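Local coordinates for putative lipoprotein (Bacteroides fragilis, PDB 3QNK) that probably binds glycans at the outer membrane for uptake through a partner transporter, as other members of the SusD family do, at residues 278-282 with 294-298; 281-287 with 313-319; 320-326 with 358-363. All blocks are in the same frame, centred on the assembly; numbering follows the deposited sequence.

Overall arrangement
Followed from the N terminus, the chain enters this region through helix 278-283 and closes three loops in turn. Contact 1 shuts the shortest, bringing 294-298 back onto that helix. Contact 2 starts from the same helix, shares Ile281 and Asp282 with contact 1, and closes at 313-319; both loops start from the same stretch, and the second runs on past the first. Contact 3 follows in series, joining 320-326, where helix 317-322 gives way to a short strand, to residues 358-363. The three are nonetheless stitched together: Gln278 OE1 meets Tyr359 OH, Ile281 packs on Tyr359 and Ile323, and Phe319 lies against Phe325. The centre of contact 2 is about 12 Å from each of the other two.

Contact 1. Residues 278-282 with 294-298; sequences QELID and QYSQA
Asp282, on helix 278-283, turns its carboxylate into the loop 294-298 and collects the polar hydrogens that the loop presents. Its CG stands anti to the carbonyl carbon (chi1 -77°), which brings both oxygens to the Tyr295-Ser296 backbone. Asp282 OD1 accepts from Tyr295 N at 3.0 Å, on the syn side though well out of the carboxylate plane. Asp282 OD2 receives Ser296 N at 3.0 Å on its syn lone pair, while Ser296 OG donates to Asp282 OD2 at 2.8 Å from above the plane. A fourth donor comes from the helix itself: Gln278 NE2 reaches Asp282 OD1 at 3.1 Å, from the face opposite the loop amide, while Gln278 OE1 is taken by the hydroxyl of Tyr359. Two donors on each oxygen hold the carboxylate against rotation and would probably favour its ionised form. One helix carboxylate thus takes two successive backbone amides and the hydroxyl of a type I beta turn, Tyr295 to Ala298, tying a loop to a short helix in the SusD-family part of the chain. This is the tight, buried part. Ser296 OG also rests 3.5 Å from Gln278 CB, and Tyr295 CB meets Gln278 NE2 at 3.8 Å.

The outer side is looser. There Gln294, an exposed residue, folds back at chi2 so that Gln294 NE2 donates to Asp282 O at 3.0 Å; the same amide also serves Ala292 O. Gln297 NE2 only approaches Glu279 OE2, at 4.1 Å, and the Glu279 carboxylate is engaged instead by His471. Strand 469-475 meets Gln278, Glu279 and Ser296, Val483 of strand 480-488 touches Tyr295, and helix 432-446 packs against Leu280.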
loop_
_atom_site.group_PDB
_atom_site.type_symbol
_atom_site.label_atom_id
_atom_site.label_comp_id
_atom_site.label_asym_id
_atom_site.label_seq_id
_atom_site.Cartn_x
_atom_site.Cartn_y
_atom_site.Cartn_z
ATOM N N GLN B 278 23.857 17.961 -16.738
ATOM C CA GLN B 278 25.069 18.387 -17.394
ATOM C C GLN B 278 26.267 18.023 -16.492
ATOM O O GLN B 278 27.315 17.647 -17.003
ATOM C CB GLN B 278 24.988 19.882 -17.723
ATOM C CG GLN B 278 26.041 20.354 -18.701
ATOM C CD GLN B 278 26.136 19.440 -19.894
ATOM O OE1 GLN B 278 25.121 19.058 -20.500
ATOM N NE2 GLN B 278 27.350 19.002 -20.185
ATOM N N GLU B 279 26.062 18.006 -15.167
ATOM C CA GLU B 279 27.099 17.636 -14.175
ATOM C C GLU B 279 27.555 16.186 -14.353
ATOM O O GLU B 279 28.754 15.900 -14.228
ATOM C CB GLU B 279 26.606 17.849 -12.742
ATOM C CG GLU B 279 26.633 19.312 -12.351
ATOM C CD GLU B 279 25.454 20.180 -12.747
ATOM O OE1 GLU B 279 24.489 19.652 -13.349
ATOM O OE2 GLU B 279 25.515 21.404 -12.476
ATOM N N LEU B 280 26.613 15.289 -14.672
ATOM C CA LEU B 280 26.963 13.912 -14.951
ATOM C C LEU B 280 27.619 13.806 -16.324
ATOM O O LEU B 280 28.614 13.091 -16.453
ATOM C CB LEU B 280 25.748 12.973 -14.877
ATOM C CG LEU B 280 25.986 11.524 -15.283
ATOM C CD1 LEU B 280 27.028 10.813 -14.369
ATOM C CD2 LEU B 280 24.692 10.776 -15.337
ATOM N N ILE B 281 27.084 14.516 -17.339
ATOM C CA ILE B 281 27.644 14.460 -18.686
ATOM C C ILE B 281 29.108 14.911 -18.629
ATOM O O ILE B 281 29.979 14.255 -19.224
ATOM C CB ILE B 281 26.765 15.274 -19.693
ATOM C CG1 ILE B 281 25.665 14.389 -20.309
ATOM C CG2 ILE B 281 27.597 15.846 -20.836
ATOM C CD1 ILE B 281 24.669 13.842 -19.443
ATOM N N ASP B 282 29.383 15.967 -17.841
ATOM C CA ASP B 282 30.729 16.531 -17.664
ATOM C C ASP B 282 31.709 15.548 -17.043
ATOM O O ASP B 282 32.912 15.678 -17.277
ATOM C CB ASP B 282 30.661 17.793 -16.784
ATOM C CG ASP B 282 30.154 19.060 -17.488
ATOM O OD1 ASP B 282 30.071 19.061 -18.751
ATOM O OD2 ASP B 282 29.880 20.063 -16.782
ATOM N N GLN B 294 34.090 21.026 -19.784
ATOM C CA GLN B 294 33.044 21.135 -18.756
ATOM C C GLN B 294 32.102 22.236 -19.164
ATOM O O GLN B 294 32.559 23.341 -19.476
ATOM C CB GLN B 294 33.643 21.406 -17.363
ATOM C CG GLN B 294 34.746 20.458 -16.901
ATOM C CD GLN B 294 34.262 19.068 -16.689
ATOM O OE1 GLN B 294 33.723 18.737 -15.642
ATOM N NE2 GLN B 294 34.451 18.218 -17.684
ATOM N N TYR B 295 30.783 21.955 -19.168
ATOM C CA TYR B 295 29.804 22.954 -19.605
ATOM C C TYR B 295 28.887 23.448 -18.509
ATOM O O TYR B 295 28.275 24.484 -18.710
ATOM C CB TYR B 295 28.960 22.391 -20.746
ATOM C CG TYR B 295 29.764 22.151 -22.000
ATOM C CD1 TYR B 295 30.440 20.953 -22.199
ATOM C CD2 TYR B 295 29.843 23.122 -23.000
ATOM C CE1 TYR B 295 31.189 20.726 -23.353
ATOM C CE2 TYR B 295 30.574 22.901 -24.162
ATOM C CZ TYR B 295 31.256 21.707 -24.329
ATOM O OH TYR B 295 31.987 21.484 -25.467
ATOM N N SER B 296 28.766 22.742 -17.366
ATOM C CA SER B 296 27.804 23.108 -16.317
ATOM C C SER B 296 27.905 24.522 -15.849
ATOM O O SER B 296 26.861 25.123 -15.592
ATOM C CB SER B 296 27.921 22.189 -15.111
ATOM O OG SER B 296 27.534 20.878 -15.486
ATOM N N GLN B 297 29.130 25.076 -15.737
ATOM C CA GLN B 297 29.313 26.442 -15.219
ATOM C C GLN B 297 29.450 27.479 -16.337
ATOM O O GLN B 297 29.835 28.629 -16.076
ATOM C CB GLN B 297 30.499 26.512 -14.243
ATOM C CG GLN B 297 30.440 25.512 -13.056
ATOM C CD GLN B 297 29.104 25.416 -12.343
ATOM O OE1 GLN B 297 28.562 26.424 -11.877
ATOM N NE2 GLN B 297 28.564 24.180 -12.214
ATOM N N ALA B 298 29.047 27.106 -17.570
ATOM C CA ALA B 298 29.056 28.014 -18.708
ATOM C C ALA B 298 28.042 29.129 -18.508
ATOM O O ALA B 298 26.967 28.858 -17.946
ATOM C CB ALA B 298 28.735 27.252 -19.977
#

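Contact 2. Residues 281-287 with 313-319; sequences IDAFEMA and EGREPRF
Phe284 and Arg315 bury the most surface here, and Phe284 does so by offering a ring face to the start of helix 317-322. Phe319 CA stands over that face, 3.9 Å from the centroid of the Phe284 ring, a CH-pi contact. The ring of Phe319 comes in edge first, giving a T-shaped pair with planes at 76°. Phe319 CE1 goes on to touch Ile281 CG1.

Arg315 CG lies over one face of the Phe319 ring, whose edge is turned to Phe284. A bend at chi2 (-57°) carries the guanidinium to the backbone of helix 278-283 and the residue after it. There Arg315 NH1 donates to Ile281 O at 2.9 Å and, weakly, to Phe284 O, also at 2.9 Å.

Glu316 contributes one of the two backbone bonds that flank the Met286-Arg315 beta bridge, Glu316 N donating to Glu285 O at 3.0 Å. Ala287 N returns the other to Gly314 O at 2.9 Å. The Glu316 carboxylate turns back as N-cap, Glu316 OE1 accepting Arg318 N at 3.0 Å, and Arg318 grips it side-on through NE and NH2. Arg318 also pairs with Glu442 and Glu446 of helix 432-446, whose Ile445 touches Phe284 and Glu316, while Ile323 of strand 323-324 packs on Ile281 and Phe284.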
loop_
_atom_site.group_PDB
_atom_site.type_symbol
_atom_site.label_atom_id
_atom_site.label_comp_id
_atom_site.label_asym_id
_atom_site.label_seq_id
_atom_site.Cartn_x
_atom_site.Cartn_y
_atom_site.Cartn_z
ATOM N N ILE B 281 27.084 14.516 -17.339
ATOM C CA ILE B 281 27.644 14.460 -18.686
ATOM C C ILE B 281 29.108 14.911 -18.629
ATOM O O ILE B 281 29.979 14.255 -19.224
ATOM C CB ILE B 281 26.765 15.274 -19.693
ATOM C CG1 ILE B 281 25.665 14.389 -20.309
ATOM C CG2 ILE B 281 27.597 15.846 -20.836
ATOM C CD1 ILE B 281 24.669 13.842 -19.443
ATOM N N ASP B 282 29.383 15.967 -17.841
ATOM C CA ASP B 282 30.729 16.531 -17.664
ATOM C C ASP B 282 31.709 15.548 -17.043
ATOM O O ASP B 282 32.912 15.678 -17.277
ATOM C CB ASP B 282 30.661 17.793 -16.784
ATOM C CG ASP B 282 30.154 19.060 -17.488
ATOM O OD1 ASP B 282 30.071 19.061 -18.751
ATOM O OD2 ASP B 282 29.880 20.063 -16.782
ATOM N N ALA B 283 31.196 14.574 -16.240
ATOM C CA ALA B 283 31.986 13.586 -15.523
ATOM C C ALA B 283 32.451 12.400 -16.421
ATOM O O ALA B 283 33.374 11.670 -16.026
ATOM C CB ALA B 283 31.200 13.075 -14.344
ATOM N N PHE B 284 31.849 12.213 -17.619
ATOM C CA PHE B 284 32.290 11.181 -18.560
ATOM C C PHE B 284 33.563 11.646 -19.241
ATOM O O PHE B 284 33.606 12.720 -19.829
ATOM C CB PHE B 284 31.223 10.852 -19.605
ATOM C CG PHE B 284 30.080 10.029 -19.090
ATOM C CD1 PHE B 284 30.162 8.637 -19.059
ATOM C CD2 PHE B 284 28.908 10.634 -18.664
ATOM C CE1 PHE B 284 29.096 7.868 -18.588
ATOM C CE2 PHE B 284 27.834 9.869 -18.205
ATOM C CZ PHE B 284 27.936 8.493 -18.156
ATOM N N GLU B 285 34.613 10.865 -19.093
ATOM C CA GLU B 285 35.923 11.163 -19.650
ATOM C C GLU B 285 35.985 10.926 -21.133
ATOM O O GLU B 285 35.161 10.189 -21.684
ATOM C CB GLU B 285 36.971 10.265 -18.987
ATOM C CG GLU B 285 37.278 10.597 -17.540
ATOM C CD GLU B 285 38.158 9.543 -16.908
ATOM O OE1 GLU B 285 39.319 9.405 -17.355
ATOM O OE2 GLU B 285 37.671 8.807 -16.016
HETATM N N MSE B 286 37.039 11.472 -21.766
HETATM C CA MSE B 286 37.352 11.219 -23.167
HETATM C C MSE B 286 37.820 9.763 -23.277
HETATM O O MSE B 286 38.242 9.182 -22.270
HETATM C CB MSE B 286 38.430 12.199 -23.653
HETATM C CG MSE B 286 38.002 13.638 -23.534
HETATM SE SE MSE B 286 36.367 14.014 -24.511
HETATM C CE MSE B 286 36.992 13.948 -26.303
ATOM N N ALA B 287 37.770 9.173 -24.481
ATOM C CA ALA B 287 38.156 7.765 -24.697
ATOM C C ALA B 287 39.564 7.447 -24.229
ATOM O O ALA B 287 39.809 6.291 -23.892
ATOM C CB ALA B 287 38.008 7.394 -26.150
ATOM N N GLU B 313 31.267 14.123 -28.962
ATOM C CA GLU B 313 32.307 13.449 -29.724
ATOM C C GLU B 313 33.454 12.976 -28.811
ATOM O O GLU B 313 33.788 13.625 -27.825
ATOM C CB GLU B 313 32.856 14.428 -30.795
ATOM C CG GLU B 313 32.015 14.566 -32.067
ATOM C CD GLU B 313 32.117 15.865 -32.859
ATOM O OE1 GLU B 313 33.174 16.535 -32.778
ATOM O OE2 GLU B 313 31.141 16.206 -33.574
ATOM N N GLY B 314 34.041 11.853 -29.169
ATOM C CA GLY B 314 35.241 11.265 -28.572
ATOM C C GLY B 314 35.223 10.773 -27.145
ATOM O O GLY B 314 36.296 10.552 -26.562
ATOM N N ARG B 315 34.019 10.545 -26.599
ATOM C CA ARG B 315 33.833 10.091 -25.218
ATOM C C ARG B 315 34.129 8.612 -25.048
ATOM O O ARG B 315 34.197 7.871 -26.037
ATOM C CB ARG B 315 32.392 10.373 -24.770
ATOM C CG ARG B 315 32.005 11.841 -24.674
ATOM C CD ARG B 315 32.864 12.698 -23.754
ATOM N NE ARG B 315 32.342 14.053 -23.804
ATOM C CZ ARG B 315 31.737 14.657 -22.791
ATOM N NH1 ARG B 315 31.704 14.087 -21.593
ATOM N NH2 ARG B 315 31.207 15.865 -22.953
ATOM N N GLU B 316 34.327 8.180 -23.790
ATOM C CA GLU B 316 34.573 6.766 -23.469
ATOM C C GLU B 316 33.253 5.932 -23.670
ATOM O O GLU B 316 32.168 6.521 -23.594
ATOM C CB GLU B 316 35.125 6.633 -22.048
ATOM C CG GLU B 316 34.170 7.110 -20.968
ATOM C CD GLU B 316 33.713 6.048 -19.981
ATOM O OE1 GLU B 316 33.494 4.880 -20.386
ATOM O OE2 GLU B 316 33.554 6.406 -18.790
ATOM N N PRO B 317 33.305 4.595 -23.956
ATOM C CA PRO B 317 32.070 3.844 -24.282
ATOM C C PRO B 317 30.867 4.005 -23.337
ATOM O O PRO B 317 29.738 4.007 -23.832
ATOM C CB PRO B 317 32.550 2.390 -24.291
ATOM C CG PRO B 317 33.952 2.469 -24.760
ATOM C CD PRO B 317 34.499 3.727 -24.132
ATOM N N ARG B 318 31.081 4.158 -22.004
ATOM C CA ARG B 318 29.977 4.252 -21.026
ATOM C C ARG B 318 29.144 5.500 -21.247
ATOM O O ARG B 318 27.977 5.523 -20.855
ATOM C CB ARG B 318 30.474 4.184 -19.579
ATOM C CG ARG B 318 31.063 2.827 -19.197
ATOM C CD ARG B 318 31.691 2.809 -17.820
ATOM N NE ARG B 318 32.822 3.725 -17.708
ATOM C CZ ARG B 318 33.619 3.810 -16.648
ATOM N NH1 ARG B 318 33.433 3.022 -15.606
ATOM N NH2 ARG B 318 34.613 4.679 -16.628
ATOM N N PHE B 319 29.712 6.523 -21.912
ATOM C CA PHE B 319 28.973 7.737 -22.213
ATOM C C PHE B 319 27.823 7.415 -23.182
ATOM O O PHE B 319 26.672 7.696 -22.862
ATOM C CB PHE B 319 29.883 8.832 -22.773
ATOM C CG PHE B 319 29.115 10.020 -23.292
ATOM C CD1 PHE B 319 28.618 10.987 -22.415
ATOM C CD2 PHE B 319 28.846 10.159 -24.653
ATOM C CE1 PHE B 319 27.902 12.077 -22.893
ATOM C CE2 PHE B 319 28.114 11.251 -25.127
ATOM C CZ PHE B 319 27.662 12.209 -24.244
#

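Contact 3. Residues 320-326 with 358-363; sequences YANIVFH and GYNVWK
A two-stranded antiparallel ribbon, 323-324 with 360-361, forms where helix 317-322 runs out, so the pairing begins on the last carbonyls of the helix. Val324 and Asn360 make the hydrogen-bonded pair, Val324 N to Asn360 O at 2.9 Å and Asn360 N to Val324 O at 3.0 Å. Further along, Trp362 N meets Asn322 O at 2.8 Å from above the carbonyl plane, and Lys363 N donates to Ala321 O. Lys363 runs alongside Asn322, pointing the same way; Lys363 NZ donates to Asn322 OD1 at 2.9 Å, while Asn322 ND2 bonds to Arg318 O. Past the strands one water joins His326 N to Gly358 O.

The side chains pack on both faces. Ile323 CG2, set anti to the backbone N, reaches Tyr359 CD1 at 3.5 Å, and Phe325 CB meets the edge of the same ring. Val324 CG2 rests on Trp362 CB at 3.9 Å, with the indole CE3 close to Tyr320 O. Tyr359 OH bonds to Tyr312 and Gln278, and the Asn360 amide to Arg343 and Gly272. Helix 278-283 touches Tyr359 through Ile281, while helix 221-225 meets Tyr320 and Ala321.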
loop_
_atom_site.group_PDB
_atom_site.type_symbol
_atom_site.label_atom_id
_atom_site.label_comp_id
_atom_site.label_asym_id
_atom_site.label_seq_id
_atom_site.Cartn_x
_atom_site.Cartn_y
_atom_site.Cartn_z
ATOM N N TYR B 320 28.141 6.796 -24.337
ATOM C CA TYR B 320 27.182 6.425 -25.394
ATOM C C TYR B 320 26.290 5.276 -24.949
ATOM O O TYR B 320 25.198 5.115 -25.480
ATOM C CB TYR B 320 27.919 6.074 -26.714
ATOM C CG TYR B 320 28.831 7.193 -27.176
ATOM C CD1 TYR B 320 28.310 8.363 -27.728
ATOM C CD2 TYR B 320 30.202 7.149 -26.926
ATOM C CE1 TYR B 320 29.141 9.421 -28.094
ATOM C CE2 TYR B 320 31.044 8.203 -27.290
ATOM C CZ TYR B 320 30.513 9.332 -27.873
ATOM O OH TYR B 320 31.374 10.369 -28.152
ATOM N N ALA B 321 26.733 4.531 -23.937
ATOM C CA ALA B 321 26.002 3.416 -23.354
ATOM C C ALA B 321 24.935 3.894 -22.392
ATOM O O ALA B 321 23.928 3.210 -22.230
ATOM C CB ALA B 321 26.962 2.489 -22.626
ATOM N N ASN B 322 25.150 5.040 -21.732
ATOM C CA ASN B 322 24.223 5.567 -20.735
ATOM C C ASN B 322 23.349 6.747 -21.182
ATOM O O ASN B 322 22.246 6.930 -20.634
ATOM C CB ASN B 322 25.025 6.079 -19.537
ATOM C CG ASN B 322 25.509 5.043 -18.582
ATOM O OD1 ASN B 322 24.944 4.897 -17.503
ATOM N ND2 ASN B 322 26.627 4.389 -18.897
ATOM N N ILE B 323 23.887 7.626 -22.062
ATOM C CA ILE B 323 23.225 8.876 -22.386
ATOM C C ILE B 323 22.601 8.904 -23.776
ATOM O O ILE B 323 23.280 8.643 -24.771
ATOM C CB ILE B 323 24.252 10.052 -22.202
ATOM C CG1 ILE B 323 24.973 10.037 -20.816
ATOM C CG2 ILE B 323 23.647 11.416 -22.479
ATOM C CD1 ILE B 323 24.081 9.937 -19.521
ATOM N N VAL B 324 21.306 9.284 -23.822
ATOM C CA VAL B 324 20.533 9.584 -25.022
ATOM C C VAL B 324 20.580 11.124 -25.107
ATOM O O VAL B 324 20.064 11.810 -24.204
ATOM C CB VAL B 324 19.079 9.010 -24.999
ATOM C CG1 VAL B 324 18.288 9.437 -26.239
ATOM C CG2 VAL B 324 19.074 7.502 -24.841
ATOM N N PHE B 325 21.256 11.649 -26.156
ATOM C CA PHE B 325 21.467 13.091 -26.361
ATOM C C PHE B 325 21.000 13.549 -27.778
ATOM O O PHE B 325 20.594 12.739 -28.597
ATOM C CB PHE B 325 22.951 13.455 -26.130
ATOM C CG PHE B 325 23.874 12.553 -26.926
ATOM C CD1 PHE B 325 24.142 12.809 -28.266
ATOM C CD2 PHE B 325 24.452 11.428 -26.340
ATOM C CE1 PHE B 325 24.935 11.950 -29.006
ATOM C CE2 PHE B 325 25.252 10.577 -27.084
ATOM C CZ PHE B 325 25.467 10.832 -28.418
ATOM N N HIS B 326 21.011 14.867 -28.028
ATOM C CA HIS B 326 20.611 15.432 -29.308
ATOM C C HIS B 326 21.424 14.779 -30.394
ATOM O O HIS B 326 22.654 14.839 -30.365
ATOM C CB HIS B 326 20.810 16.942 -29.308
ATOM C CG HIS B 326 20.378 17.606 -30.583
ATOM N ND1 HIS B 326 19.036 17.787 -30.882
ATOM C CD2 HIS B 326 21.118 18.130 -31.591
ATOM C CE1 HIS B 326 19.005 18.409 -32.043
ATOM N NE2 HIS B 326 20.224 18.639 -32.509
ATOM N N GLY B 358 17.855 17.875 -21.453
ATOM C CA GLY B 358 18.330 17.679 -22.815
ATOM C C GLY B 358 18.920 16.305 -23.012
ATOM O O GLY B 358 19.531 16.031 -24.049
ATOM N N TYR B 359 18.725 15.427 -22.003
ATOM C CA TYR B 359 19.216 14.047 -21.979
ATOM C C TYR B 359 18.164 13.110 -21.440
ATOM O O TYR B 359 17.306 13.539 -20.660
ATOM C CB TYR B 359 20.487 13.915 -21.089
ATOM C CG TYR B 359 21.594 14.870 -21.452
ATOM C CD1 TYR B 359 22.358 14.675 -22.598
ATOM C CD2 TYR B 359 21.818 16.030 -20.705
ATOM C CE1 TYR B 359 23.326 15.600 -22.993
ATOM C CE2 TYR B 359 22.795 16.957 -21.084
ATOM C CZ TYR B 359 23.558 16.725 -22.224
ATOM O OH TYR B 359 24.520 17.606 -22.643
ATOM N N ASN B 360 18.276 11.818 -21.802
ATOM C CA ASN B 360 17.475 10.693 -21.307
ATOM C C ASN B 360 18.424 9.557 -21.036
ATOM O O ASN B 360 19.530 9.544 -21.595
ATOM C CB ASN B 360 16.384 10.260 -22.296
ATOM C CG ASN B 360 15.260 11.228 -22.434
ATOM O OD1 ASN B 360 15.280 12.083 -23.302
ATOM N ND2 ASN B 360 14.242 11.102 -21.606
ATOM N N VAL B 361 18.011 8.600 -20.197
ATOM C CA VAL B 361 18.839 7.432 -19.892
ATOM C C VAL B 361 18.788 6.390 -21.088
ATOM O O VAL B 361 17.785 6.315 -21.826
ATOM C CB VAL B 361 18.401 6.797 -18.546
ATOM C CG1 VAL B 361 17.007 6.165 -18.663
ATOM C CG2 VAL B 361 19.401 5.754 -18.068
ATOM N N TRP B 362 19.890 5.640 -21.283
ATOM C CA TRP B 362 19.963 4.475 -22.183
ATOM C C TRP B 362 20.082 3.190 -21.256
ATOM O O TRP B 362 19.060 2.709 -20.723
ATOM C CB TRP B 362 21.116 4.579 -23.208
ATOM C CG TRP B 362 20.966 3.635 -24.353
ATOM C CD1 TRP B 362 20.429 2.383 -24.321
ATOM C CD2 TRP B 362 21.315 3.889 -25.722
ATOM N NE1 TRP B 362 20.420 1.834 -25.587
ATOM C CE2 TRP B 362 20.966 2.735 -26.467
ATOM C CE3 TRP B 362 21.809 5.017 -26.415
ATOM C CZ2 TRP B 362 21.154 2.652 -27.860
ATOM C CZ3 TRP B 362 22.019 4.921 -27.783
ATOM C CH2 TRP B 362 21.705 3.747 -28.492
ATOM N N LYS B 363 21.342 2.718 -21.018
ATOM C CA LYS B 363 21.721 1.601 -20.161
ATOM C C LYS B 363 20.758 0.391 -20.259
ATOM O O LYS B 363 20.799 -0.348 -21.238
ATOM C CB LYS B 363 21.855 2.059 -18.693
ATOM C CG LYS B 363 23.196 1.672 -18.090
ATOM C CD LYS B 363 23.088 1.509 -16.607
ATOM C CE LYS B 363 24.432 1.341 -15.940
ATOM N NZ LYS B 363 25.427 2.409 -16.195
HETATM O O HOH W 1 21.463 16.558 -25.801
#